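Local coordinates for Myo-inositol phosphohydrolase (Mitsuokella multacida, PDB 4WU3), which probably removes phosphate groups from phytate and related myo-inositol phosphates as a phytase of the protein-tyrosine-phosphatase-like family, at residues R343-D348 with D420-T425; W442-K447 with L453-S458; M491-L496 with H537-A542. The protein carries 2 engineered substitutions. All coordinates share one frame; numbering follows the deposited sequence.

Contact 1: R343-D348 with D420-T425; sequences RLDTKD and DLRQET. With 4IP (inositol-(1,3,4,5)-tetrakisphosphate), chain F.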
loop_
_atom_site.group_PDB
_atom_site.type_symbol
_atom_site.label_atom_id
_atom_site.label_comp_id
_atom_site.label_asym_id
_atom_site.label_seq_id
_atom_site.Cartn_x
_atom_site.Cartn_y
_atom_site.Cartn_z
ATOM N N ARG A 343 11.033 -25.534 21.443
ATOM C CA ARG A 343 10.068 -25.221 22.461
ATOM C C ARG A 343 10.038 -26.348 23.474
ATOM O O ARG A 343 10.059 -27.520 23.110
ATOM C CB ARG A 343 8.702 -25.101 21.807
ATOM C CG ARG A 343 7.538 -24.988 22.772
ATOM C CD ARG A 343 6.225 -24.959 22.005
ATOM N NE ARG A 343 5.133 -24.399 22.796
ATOM C CZ ARG A 343 3.887 -24.244 22.349
ATOM N NH1 ARG A 343 3.562 -24.609 21.116
ATOM N NH2 ARG A 343 2.957 -23.727 23.140
ATOM N N LEU A 344 9.987 -25.981 24.746
ATOM C CA LEU A 344 9.723 -26.927 25.814
ATOM C C LEU A 344 8.220 -27.150 25.950
ATOM O O LEU A 344 7.524 -26.321 26.519
ATOM C CB LEU A 344 10.284 -26.382 27.126
ATOM C CG LEU A 344 9.936 -27.144 28.403
ATOM C CD1 LEU A 344 10.408 -28.588 28.319
ATOM C CD2 LEU A 344 10.579 -26.425 29.581
ATOM N N ASP A 345 7.724 -28.269 25.430
ATOM C CA ASP A 345 6.291 -28.574 25.464
ATOM C C ASP A 345 5.866 -28.932 26.872
ATOM O O ASP A 345 4.847 -28.461 27.366
ATOM C CB ASP A 345 5.955 -29.747 24.537
ATOM C CG ASP A 345 6.013 -29.371 23.064
ATOM O OD1 ASP A 345 5.882 -28.173 22.754
ATOM O OD2 ASP A 345 6.183 -30.273 22.218
ATOM N N THR A 346 6.644 -29.795 27.515
ATOM C CA THR A 346 6.354 -30.196 28.878
ATOM C C THR A 346 7.608 -30.745 29.546
ATOM O O THR A 346 8.366 -31.537 28.976
ATOM C CB THR A 346 5.183 -31.203 28.953
ATOM O OG1 THR A 346 4.953 -31.578 30.320
ATOM C CG2 THR A 346 5.468 -32.442 28.132
ATOM N N LYS A 347 7.820 -30.278 30.764
ATOM C CA LYS A 347 8.977 -30.635 31.543
ATOM C C LYS A 347 8.806 -32.027 32.106
ATOM O O LYS A 347 7.702 -32.442 32.421
ATOM C CB LYS A 347 9.122 -29.663 32.696
ATOM C CG LYS A 347 10.544 -29.245 32.931
ATOM C CD LYS A 347 10.646 -28.391 34.179
ATOM C CE LYS A 347 11.842 -28.802 35.018
ATOM N NZ LYS A 347 12.001 -27.897 36.180
ATOM N N ASP A 348 9.911 -32.740 32.240
ATOM C CA ASP A 348 9.895 -34.087 32.790
ATOM C C ASP A 348 9.483 -34.045 34.250
ATOM O O ASP A 348 10.218 -33.528 35.097
ATOM C CB ASP A 348 11.278 -34.699 32.658
ATOM C CG ASP A 348 11.308 -36.167 33.008
ATOM O OD1 ASP A 348 10.248 -36.727 33.374
ATOM O OD2 ASP A 348 12.407 -36.760 32.925
ATOM N N ASP A 420 -0.359 -40.129 18.194
ATOM C CA ASP A 420 0.307 -38.838 18.152
ATOM C C ASP A 420 -0.229 -38.079 16.941
ATOM O O ASP A 420 -0.008 -38.484 15.806
ATOM C CB ASP A 420 1.817 -39.062 18.063
ATOM C CG ASP A 420 2.611 -37.785 17.822
ATOM O OD1 ASP A 420 2.056 -36.674 17.930
ATOM O OD2 ASP A 420 3.815 -37.905 17.508
ATOM N N LEU A 421 -0.938 -36.980 17.184
ATOM C CA LEU A 421 -1.621 -36.265 16.118
ATOM C C LEU A 421 -0.870 -35.032 15.634
ATOM O O LEU A 421 -1.455 -34.173 14.987
ATOM C CB LEU A 421 -2.997 -35.820 16.603
ATOM C CG LEU A 421 -3.923 -36.908 17.149
ATOM C CD1 LEU A 421 -5.100 -36.282 17.874
ATOM C CD2 LEU A 421 -4.390 -37.811 16.016
ATOM N N ARG A 422 0.421 -34.944 15.924
ATOM C CA ARG A 422 1.170 -33.708 15.699
ATOM C C ARG A 422 1.914 -33.634 14.362
ATOM O O ARG A 422 2.827 -34.424 14.103
ATOM C CB ARG A 422 2.170 -33.526 16.827
ATOM C CG ARG A 422 1.543 -33.502 18.207
ATOM C CD ARG A 422 2.611 -33.223 19.250
ATOM N NE ARG A 422 3.092 -31.847 19.186
ATOM C CZ ARG A 422 4.003 -31.339 20.007
ATOM N NH1 ARG A 422 4.549 -32.095 20.957
ATOM N NH2 ARG A 422 4.365 -30.070 19.883
ATOM N N GLN A 423 1.546 -32.663 13.527
ATOM C CA GLN A 423 2.262 -32.467 12.267
ATOM C C GLN A 423 3.644 -31.897 12.534
ATOM O O GLN A 423 4.617 -32.250 11.870
ATOM C CB GLN A 423 1.518 -31.524 11.325
ATOM C CG GLN A 423 2.264 -31.361 10.006
ATOM C CD GLN A 423 1.584 -30.434 9.021
ATOM O OE1 GLN A 423 1.293 -29.269 9.329
ATOM N NE2 GLN A 423 1.358 -30.935 7.807
ATOM N N GLU A 424 3.714 -31.004 13.515
ATOM C CA GLU A 424 4.953 -30.327 13.852
ATOM C C GLU A 424 5.981 -31.339 14.358
ATOM O O GLU A 424 5.626 -32.356 14.976
ATOM C CB GLU A 424 4.704 -29.242 14.908
ATOM C CG GLU A 424 4.228 -29.756 16.261
ATOM C CD GLU A 424 2.715 -29.745 16.423
ATOM O OE1 GLU A 424 1.997 -29.733 15.406
ATOM O OE2 GLU A 424 2.241 -29.752 17.574
ATOM N N THR A 425 7.245 -31.054 14.086
ATOM C CA THR A 425 8.354 -31.905 14.520
ATOM C C THR A 425 8.544 -31.811 16.038
ATOM O O THR A 425 8.607 -30.722 16.583
ATOM C CB THR A 425 9.663 -31.490 13.817
ATOM O OG1 THR A 425 9.689 -32.043 12.501
ATOM C CG2 THR A 425 10.881 -31.980 14.587
HETATM C C1 4IP F . -3.908 -26.290 20.530
HETATM O O1 4IP F . -4.251 -27.607 20.963
HETATM C C2 4IP F . -2.535 -25.904 21.065
HETATM O O2 4IP F . -2.520 -26.042 22.479
HETATM C C3 4IP F . -2.189 -24.458 20.733
HETATM O O3 4IP F . -0.912 -24.131 21.285
HETATM C C4 4IP F . -3.243 -23.488 21.259
HETATM O O4 4IP F . -2.911 -22.162 20.831
HETATM C C5 4IP F . -4.621 -23.870 20.730
HETATM O O5 4IP F . -5.621 -22.999 21.264
HETATM C C6 4IP F . -4.966 -25.322 21.059
HETATM O O6 4IP F . -6.241 -25.666 20.512
HETATM P P1 4IP F . -3.755 -28.932 20.200
HETATM O O1P 4IP F . -4.538 -28.938 18.917
HETATM O O2P 4IP F . -4.110 -30.026 21.173
HETATM O O3P 4IP F . -2.268 -28.741 20.043
HETATM P P3 4IP F . 0.269 -23.585 20.331
HETATM O O4P 4IP F . -0.421 -22.589 19.429
HETATM O O5P 4IP F . 0.781 -24.826 19.636
HETATM O O6P 4IP F . 1.255 -22.947 21.278
HETATM P P4 4IP F . -2.829 -20.917 21.859
HETATM O O7P 4IP F . -1.976 -21.412 23.001
HETATM O O8P 4IP F . -2.168 -19.844 21.029
HETATM O O9P 4IP F . -4.280 -20.656 22.217
HETATM P P5 4IP F . -6.864 -22.541 20.339
HETATM O OPF 4IP F . -6.335 -22.556 18.912
HETATM O OPG 4IP F . -7.190 -21.162 20.874
HETATM O OPH 4IP F . -7.926 -23.584 20.602
#
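Asp345 and Arg422 meet head-on in a salt bridge that is the sole direct touch between 343-348 and 420-425. Both end nitrogens of the guanidinium grip one oxygen: Arg422 NH1 lies 2.8 Å from Asp345 OD2, and Arg422 NH2 lies 3.0 Å from the same OD2. The oxygen sits in the guanidinium plane, but the nitrogens reach it from above one face of the carboxylate, the two planes being 50° apart. A bend at chi3 (71°) turns the guanidinium of Arg422 so that its other edge serves Glu424, with NE 2.8 Å from Glu424 OE2. Arg422 NH1 has a further partner in Glu395, and Glu424 OE1 pairs with Arg546. Replacing Arg422 by an alanine would probably leave Asp345 OD2 and Glu424 OE2 without the cation they share and unlink the two segments.

Among the other hydrogen bonds, Arg422 N donates to Asp420 OD1 at 3.1 Å, which forms an Asx turn. Asp345 OD1 accepts from Ser435 OG.

Arg343, its side chain extended from CG to NE, binds one phosphate (P3) of the ligand. Its NH2 is 2.6 Å from O6P of the inositol tetrakisphosphate, while Arg343 NH1 reaches O5P at 3.2 Å with a fairly straight N-H (160°). The Asp345 carboxylate adds only a long, out-of-plane charge contact to Arg343.

Strand 342-346 runs between strands 432-438 and 467-471, with a classic beta bulge where Asp345 and Thr346 both face Ala433; the salt bridge ties this sheet to strand 416-422 of the mixed five-stranded sheet that also holds strand 535-539.

Contact 2: W442-K447 with L453-S458; sequences WGNLGK and LKDENS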
loop_
_atom_site.group_PDB
_atom_site.type_symbol
_atom_site.label_atom_id
_atom_site.label_comp_id
_atom_site.label_asym_id
_atom_site.label_seq_id
_atom_site.Cartn_x
_atom_site.Cartn_y
_atom_site.Cartn_z
ATOM N N TRP A 442 3.384 -23.922 12.844
ATOM C CA TRP A 442 3.217 -24.533 11.526
ATOM C C TRP A 442 4.560 -24.912 10.892
ATOM O O TRP A 442 4.749 -24.802 9.676
ATOM C CB TRP A 442 2.435 -23.608 10.587
ATOM C CG TRP A 442 0.975 -23.520 10.907
ATOM C CD1 TRP A 442 0.296 -24.246 11.841
ATOM C CD2 TRP A 442 0.005 -22.682 10.271
ATOM N NE1 TRP A 442 -1.031 -23.896 11.845
ATOM C CE2 TRP A 442 -1.240 -22.943 10.884
ATOM C CE3 TRP A 442 0.069 -21.724 9.256
ATOM C CZ2 TRP A 442 -2.409 -22.288 10.512
ATOM C CZ3 TRP A 442 -1.095 -21.073 8.882
ATOM C CH2 TRP A 442 -2.319 -21.357 9.515
ATOM N N GLY A 443 5.477 -25.393 11.725
ATOM C CA GLY A 443 6.793 -25.824 11.268
ATOM C C GLY A 443 6.801 -26.795 10.101
ATOM O O GLY A 443 7.740 -26.803 9.318
ATOM N N ASN A 444 5.778 -27.631 9.987
ATOM C CA ASN A 444 5.726 -28.633 8.923
ATOM C C ASN A 444 4.509 -28.486 8.020
ATOM O O ASN A 444 4.032 -29.467 7.433
ATOM C CB ASN A 444 5.762 -30.034 9.517
ATOM C CG ASN A 444 7.133 -30.407 10.013
ATOM O OD1 ASN A 444 8.132 -29.943 9.480
ATOM N ND2 ASN A 444 7.189 -31.231 11.056
ATOM N N LEU A 445 4.021 -27.257 7.898
ATOM C CA LEU A 445 2.896 -26.972 7.018
ATOM C C LEU A 445 3.207 -27.392 5.584
ATOM O O LEU A 445 4.244 -27.043 5.033
ATOM C CB LEU A 445 2.555 -25.487 7.064
ATOM C CG LEU A 445 1.290 -25.109 6.298
ATOM C CD1 LEU A 445 0.036 -25.586 7.015
ATOM C CD2 LEU A 445 1.235 -23.601 6.070
ATOM N N GLY A 446 2.306 -28.159 4.984
ATOM C CA GLY A 446 2.462 -28.556 3.588
ATOM C C GLY A 446 3.235 -29.845 3.388
ATOM O O GLY A 446 3.340 -30.331 2.270
ATOM N N LYS A 447 3.791 -30.399 4.460
ATOM C CA LYS A 447 4.564 -31.635 4.351
ATOM C C LYS A 447 3.654 -32.851 4.497
ATOM O O LYS A 447 2.740 -32.856 5.322
ATOM C CB LYS A 447 5.649 -31.709 5.433
ATOM C CG LYS A 447 6.826 -30.767 5.264
ATOM C CD LYS A 447 7.917 -31.140 6.262
ATOM C CE LYS A 447 9.191 -30.332 6.068
ATOM N NZ LYS A 447 9.151 -29.010 6.746
ATOM N N LEU A 453 8.347 -37.118 9.166
ATOM C CA LEU A 453 9.193 -38.029 9.939
ATOM C C LEU A 453 10.675 -37.861 9.603
ATOM O O LEU A 453 11.532 -38.002 10.483
ATOM C CB LEU A 453 8.766 -39.481 9.733
ATOM C CG LEU A 453 7.409 -39.819 10.341
ATOM C CD1 LEU A 453 6.944 -41.189 9.863
ATOM C CD2 LEU A 453 7.489 -39.762 11.859
ATOM N N LYS A 454 10.971 -37.561 8.339
ATOM C CA LYS A 454 12.346 -37.326 7.909
ATOM C C LYS A 454 12.909 -36.031 8.500
ATOM O O LYS A 454 14.046 -35.994 8.964
ATOM C CB LYS A 454 12.435 -37.268 6.387
ATOM C CG LYS A 454 13.851 -37.010 5.907
ATOM C CD LYS A 454 13.937 -36.820 4.405
ATOM C CE LYS A 454 15.384 -36.610 3.986
ATOM N NZ LYS A 454 15.496 -36.191 2.565
ATOM N N ASP A 455 12.113 -34.969 8.474
ATOM C CA ASP A 455 12.503 -33.725 9.117
ATOM C C ASP A 455 12.723 -33.977 10.603
ATOM O O ASP A 455 13.709 -33.530 11.163
ATOM C CB ASP A 455 11.428 -32.651 8.910
ATOM C CG ASP A 455 11.762 -31.335 9.606
ATOM O OD1 ASP A 455 11.510 -31.216 10.823
ATOM O OD2 ASP A 455 12.257 -30.407 8.934
ATOM N N GLU A 456 11.813 -34.720 11.225
ATOM C CA GLU A 456 11.877 -34.998 12.664
ATOM C C GLU A 456 13.138 -35.753 13.056
ATOM O O GLU A 456 13.870 -35.344 13.959
ATOM C CB GLU A 456 10.639 -35.793 13.112
ATOM C CG GLU A 456 10.416 -35.856 14.617
ATOM C CD GLU A 456 8.975 -36.188 14.973
ATOM O OE1 GLU A 456 8.633 -37.394 14.973
ATOM O OE2 GLU A 456 8.179 -35.251 15.250
ATOM N N ASN A 457 13.390 -36.876 12.396
ATOM C CA ASN A 457 14.545 -37.680 12.748
ATOM C C ASN A 457 15.827 -36.880 12.579
ATOM O O ASN A 457 16.745 -36.976 13.399
ATOM C CB ASN A 457 14.581 -38.960 11.916
ATOM C CG ASN A 457 13.550 -39.972 12.378
ATOM O OD1 ASN A 457 13.483 -40.305 13.560
ATOM N ND2 ASN A 457 12.745 -40.468 11.449
ATOM N N SER A 458 15.864 -36.070 11.526
ATOM C CA SER A 458 17.063 -35.328 11.173
ATOM C C SER A 458 17.377 -34.254 12.200
ATOM O O SER A 458 18.533 -34.084 12.609
ATOM C CB SER A 458 16.902 -34.697 9.794
ATOM O OG SER A 458 18.080 -34.011 9.417
HETATM O O HOH W 1 10.130 -28.772 11.225
#
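Two overlapping beta turns, a type I from Trp442 to Leu445 and a type II from Asn444 to Lys447, bring Asn444 and Lys447 up to Asp455 on helix 449-463. The backbone bonds that close them are Leu445 N to Trp442 O at 3.1 Å and Lys447 N to Asn444 O, also 3.1 Å. Gly446 takes the third position of the type II turn with a positive phi of 89°, where a side chain would jam against the carbonyl oxygen of Leu445.

No hydrogen bond links the two segments directly. Asn444 OD1 and Asp455 OD1, both acceptors, stand 3.9 Å apart, and the amide and carboxylate planes are nearly perpendicular (81°). Lys447 crosses Asp455 at about a right angle; its NZ is 4.0 Å from Asp455 OD2, too far for a salt bridge, though the opposite charges probably still attract weakly. A bend at the last torsion (chi4 84°) instead turns NZ back onto its own segment, where it donates a hydrogen bond to Asn444 OD1 (3.1 Å from NZ).

The polar groups are also held from outside. Asn444 ND2 donates to Gln423 O and bonds to Thr425 OG1, the hydroxyl that also meets Asp455 OD1, while Asp455 OD2 forms a salt bridge with Arg459. Thr425 OG1 is thus a partner common to Asn444 and Asp455. The Asn444 side chain is about 12 Å from the bound inositol tetrakisphosphate, so the contact lies outside the direct ligand shell and joins the 442-447 turns to helix 449-463. One water closes the junction, giving a hydrogen to Asn444 OD1 at 2.9 Å and the other to Asp455 OD1 at 2.8 Å.

Contact 3: M491-L496 with H537-A542; sequences MTEQQL and HFHSQA. Engineered in segment 537-542: Ser540 (natural residue Cys). With 4IP (inositol-(1,3,4,5)-tetrakisphosphate), chain F.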
loop_
_atom_site.group_PDB
_atom_site.type_symbol
_atom_site.label_atom_id
_atom_site.label_comp_id
_atom_site.label_asym_id
_atom_site.label_seq_id
_atom_site.Cartn_x
_atom_site.Cartn_y
_atom_site.Cartn_z
ATOM N N MET A 491 15.433 -38.867 22.105
ATOM C CA MET A 491 14.550 -39.920 21.573
ATOM C C MET A 491 13.443 -39.294 20.718
ATOM O O MET A 491 13.115 -38.112 20.886
ATOM C CB MET A 491 13.856 -40.692 22.706
ATOM C CG MET A 491 14.758 -41.399 23.700
ATOM S SD MET A 491 13.728 -42.282 24.873
ATOM C CE MET A 491 13.480 -41.018 26.126
ATOM N N THR A 492 12.873 -40.083 19.808
ATOM C CA THR A 492 11.571 -39.755 19.235
ATOM C C THR A 492 10.540 -40.208 20.250
ATOM O O THR A 492 10.861 -40.979 21.164
ATOM C CB THR A 492 11.286 -40.466 17.891
ATOM O OG1 THR A 492 11.263 -41.888 18.071
ATOM C CG2 THR A 492 12.328 -40.121 16.876
ATOM N N GLU A 493 9.309 -39.729 20.107
ATOM C CA GLU A 493 8.234 -40.163 20.999
ATOM C C GLU A 493 7.938 -41.638 20.778
ATOM O O GLU A 493 7.616 -42.372 21.718
ATOM C CB GLU A 493 6.960 -39.352 20.773
ATOM C CG GLU A 493 5.767 -39.910 21.527
ATOM C CD GLU A 493 4.599 -38.941 21.601
ATOM O OE1 GLU A 493 4.820 -37.748 21.929
ATOM O OE2 GLU A 493 3.452 -39.385 21.356
ATOM N N GLN A 494 8.036 -42.063 19.525
ATOM C CA GLN A 494 7.795 -43.454 19.191
ATOM C C GLN A 494 8.743 -44.366 19.953
ATOM O O GLN A 494 8.303 -45.347 20.552
ATOM C CB GLN A 494 7.957 -43.692 17.701
ATOM C CG GLN A 494 8.031 -45.166 17.364
ATOM C CD GLN A 494 7.742 -45.429 15.912
ATOM O OE1 GLN A 494 8.018 -44.599 15.049
ATOM N NE2 GLN A 494 7.179 -46.592 15.633
ATOM N N GLN A 495 10.038 -44.034 19.922
ATOM C CA GLN A 495 11.046 -44.780 20.669
ATOM C C GLN A 495 10.698 -44.816 22.132
ATOM O O GLN A 495 10.713 -45.876 22.741
ATOM C CB GLN A 495 12.430 -44.157 20.499
ATOM C CG GLN A 495 13.051 -44.419 19.145
ATOM C CD GLN A 495 14.357 -43.681 18.937
ATOM O OE1 GLN A 495 14.497 -42.504 19.284
ATOM N NE2 GLN A 495 15.330 -44.374 18.371
ATOM N N LEU A 496 10.372 -43.657 22.703
ATOM C CA LEU A 496 9.940 -43.605 24.100
ATOM C C LEU A 496 8.724 -44.503 24.372
ATOM O O LEU A 496 8.710 -45.257 25.344
ATOM C CB LEU A 496 9.609 -42.167 24.514
ATOM C CG LEU A 496 9.106 -42.015 25.960
ATOM C CD1 LEU A 496 10.151 -42.525 26.946
ATOM C CD2 LEU A 496 8.746 -40.562 26.252
ATOM N N HIS A 537 -5.202 -43.672 22.963
ATOM C CA HIS A 537 -4.873 -42.452 23.692
ATOM C C HIS A 537 -4.401 -41.362 22.744
ATOM O O HIS A 537 -3.303 -41.428 22.212
ATOM C CB HIS A 537 -3.793 -42.697 24.734
ATOM C CG HIS A 537 -3.412 -41.458 25.478
ATOM N ND1 HIS A 537 -4.050 -41.060 26.632
ATOM C CD2 HIS A 537 -2.494 -40.504 25.209
ATOM C CE1 HIS A 537 -3.527 -39.927 27.055
ATOM N NE2 HIS A 537 -2.577 -39.570 26.212
ATOM N N PHE A 538 -5.240 -40.355 22.535
ATOM C CA PHE A 538 -4.898 -39.272 21.644
ATOM C C PHE A 538 -4.159 -38.172 22.374
ATOM O O PHE A 538 -4.534 -37.782 23.482
ATOM C CB PHE A 538 -6.151 -38.681 21.026
ATOM C CG PHE A 538 -6.870 -39.615 20.121
ATOM C CD1 PHE A 538 -6.528 -39.708 18.795
ATOM C CD2 PHE A 538 -7.901 -40.397 20.604
ATOM C CE1 PHE A 538 -7.206 -40.575 17.953
ATOM C CE2 PHE A 538 -8.570 -41.273 19.775
ATOM C CZ PHE A 538 -8.225 -41.357 18.446
ATOM N N HIS A 539 -3.112 -37.659 21.738
ATOM C CA HIS A 539 -2.450 -36.457 22.238
ATOM C C HIS A 539 -2.070 -35.558 21.075
ATOM O O HIS A 539 -1.883 -36.006 19.947
ATOM C CB HIS A 539 -1.211 -36.790 23.103
ATOM C CG HIS A 539 0.040 -37.021 22.315
ATOM N ND1 HIS A 539 0.823 -35.991 21.837
ATOM C CD2 HIS A 539 0.635 -38.164 21.907
ATOM C CE1 HIS A 539 1.841 -36.492 21.163
ATOM N NE2 HIS A 539 1.751 -37.808 21.191
ATOM N N SER A 540 -1.976 -34.273 21.362
ATOM C CA SER A 540 -1.407 -33.333 20.425
ATOM C C SER A 540 -0.443 -32.498 21.254
ATOM O O SER A 540 0.316 -33.065 22.040
ATOM C CB SER A 540 -2.504 -32.509 19.754
ATOM O OG SER A 540 -3.543 -32.244 20.672
ATOM N N GLN A 541 -0.449 -31.179 21.102
ATOM C CA GLN A 541 0.476 -30.341 21.870
ATOM C C GLN A 541 -0.131 -30.080 23.231
ATOM O O GLN A 541 0.495 -30.340 24.250
ATOM C CB GLN A 541 0.770 -29.009 21.149
ATOM C CG GLN A 541 2.017 -28.278 21.639
ATOM C CD GLN A 541 1.819 -27.507 22.937
ATOM O OE1 GLN A 541 0.721 -27.059 23.248
ATOM N NE2 GLN A 541 2.896 -27.330 23.688
ATOM N N ALA A 542 -1.367 -29.593 23.230
ATOM C CA ALA A 542 -2.053 -29.204 24.463
ATOM C C ALA A 542 -3.190 -30.139 24.868
ATOM O O ALA A 542 -3.808 -29.951 25.910
ATOM C CB ALA A 542 -2.592 -27.794 24.315
HETATM C C1 4IP F . -3.908 -26.290 20.530
HETATM O O1 4IP F . -4.251 -27.607 20.963
HETATM C C2 4IP F . -2.535 -25.904 21.065
HETATM O O2 4IP F . -2.520 -26.042 22.479
HETATM C C3 4IP F . -2.189 -24.458 20.733
HETATM O O3 4IP F . -0.912 -24.131 21.285
HETATM C C4 4IP F . -3.243 -23.488 21.259
HETATM O O4 4IP F . -2.911 -22.162 20.831
HETATM C C5 4IP F . -4.621 -23.870 20.730
HETATM O O5 4IP F . -5.621 -22.999 21.264
HETATM C C6 4IP F . -4.966 -25.322 21.059
HETATM O O6 4IP F . -6.241 -25.666 20.512
HETATM P P1 4IP F . -3.755 -28.932 20.200
HETATM O O1P 4IP F . -4.538 -28.938 18.917
HETATM O O2P 4IP F . -4.110 -30.026 21.173
HETATM O O3P 4IP F . -2.268 -28.741 20.043
HETATM P P3 4IP F . 0.269 -23.585 20.331
HETATM O O4P 4IP F . -0.421 -22.589 19.429
HETATM O O5P 4IP F . 0.781 -24.826 19.636
HETATM O O6P 4IP F . 1.255 -22.947 21.278
HETATM P P4 4IP F . -2.829 -20.917 21.859
HETATM O O7P 4IP F . -1.976 -21.412 23.001
HETATM O O8P 4IP F . -2.168 -19.844 21.029
HETATM O O9P 4IP F . -4.280 -20.656 22.217
HETATM P P5 4IP F . -6.864 -22.541 20.339
HETATM O OPF 4IP F . -6.335 -22.556 18.912
HETATM O OPG 4IP F . -7.190 -21.162 20.874
HETATM O OPH 4IP F . -7.926 -23.584 20.602
#
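Glu493 and His539 meet from opposite directions, the carboxylate arriving at the edge of the imidazole, near its plane. Glu493 keeps CG anti to its backbone N and runs extended beyond it, which carries OE2 from the start of the helix across to the ring. His539 NE2 donates to Glu493 OE2; the modelled separation of these two atoms, 2.3 Å, is too short to be trusted in detail. Carboxylate and ring planes are 42° apart. His539 sets CG between backbone N and carbonyl carbon (chi1 84°), the rotamer that turns ND1 onto the next residue: ND1 is 3.0 Å from Ser540 O in an almost straight bond (174°), in the carbonyl plane on a lone pair. With ND1 bonded to Ser540 O and NE2 facing Glu493, the ring's rotation is probably restricted, and Phe396 meets it edge-to-face.

Glu493 is the first residue of a helix whose start is closed by a capping box, in which Gln495 N donates to Thr492 OG1 at 3.1 Å and Thr492 N donates to Gln495 OE1 at 3.0 Å. Glu395 OE2 lies close to Glu493 OE1.

Residues 539-546 fit the HCX5R phosphate-binding P-loop of protein tyrosine phosphatases. Ser540 is an engineered replacement of the natural cysteine; its OG contacts phosphate oxygen O2P, again at a doubtfully short distance. Gln541 N donates to O3P at 3.2 Å, and Ala542 N adds weak bonds. The side-chain NE2 of Gln541 bonds to Asp345 OD1.

Strand 535-539 lies between strands 390-393 and 416-422, and the contact ties its end to helix 493-499, with Glu493 also packing on Ile418 and His426.

Overall arrangement
The contacts follow one another along the chain as contact 1, contact 2 and contact 3, each closing before the next opens. The centres of contacts 1 and 3 lie about 7 Å apart, and their strands 416-422 and 535-539 are neighbours in one mixed five-stranded sheet, probably hydrogen-bonded from Leu421 N to His539 O at 3.1 Å. Both touch the inositol tetrakisphosphate: 343-348 grips one phosphate and the P-loop start another. Contact 2 stands further off, with centres about 13 Å from contact 1 and 15 Å from contact 3. It touches 423-425 through probable hydrogen bonds, so the loop after strand 416-422 links the ligand-side contacts to helix 449-463.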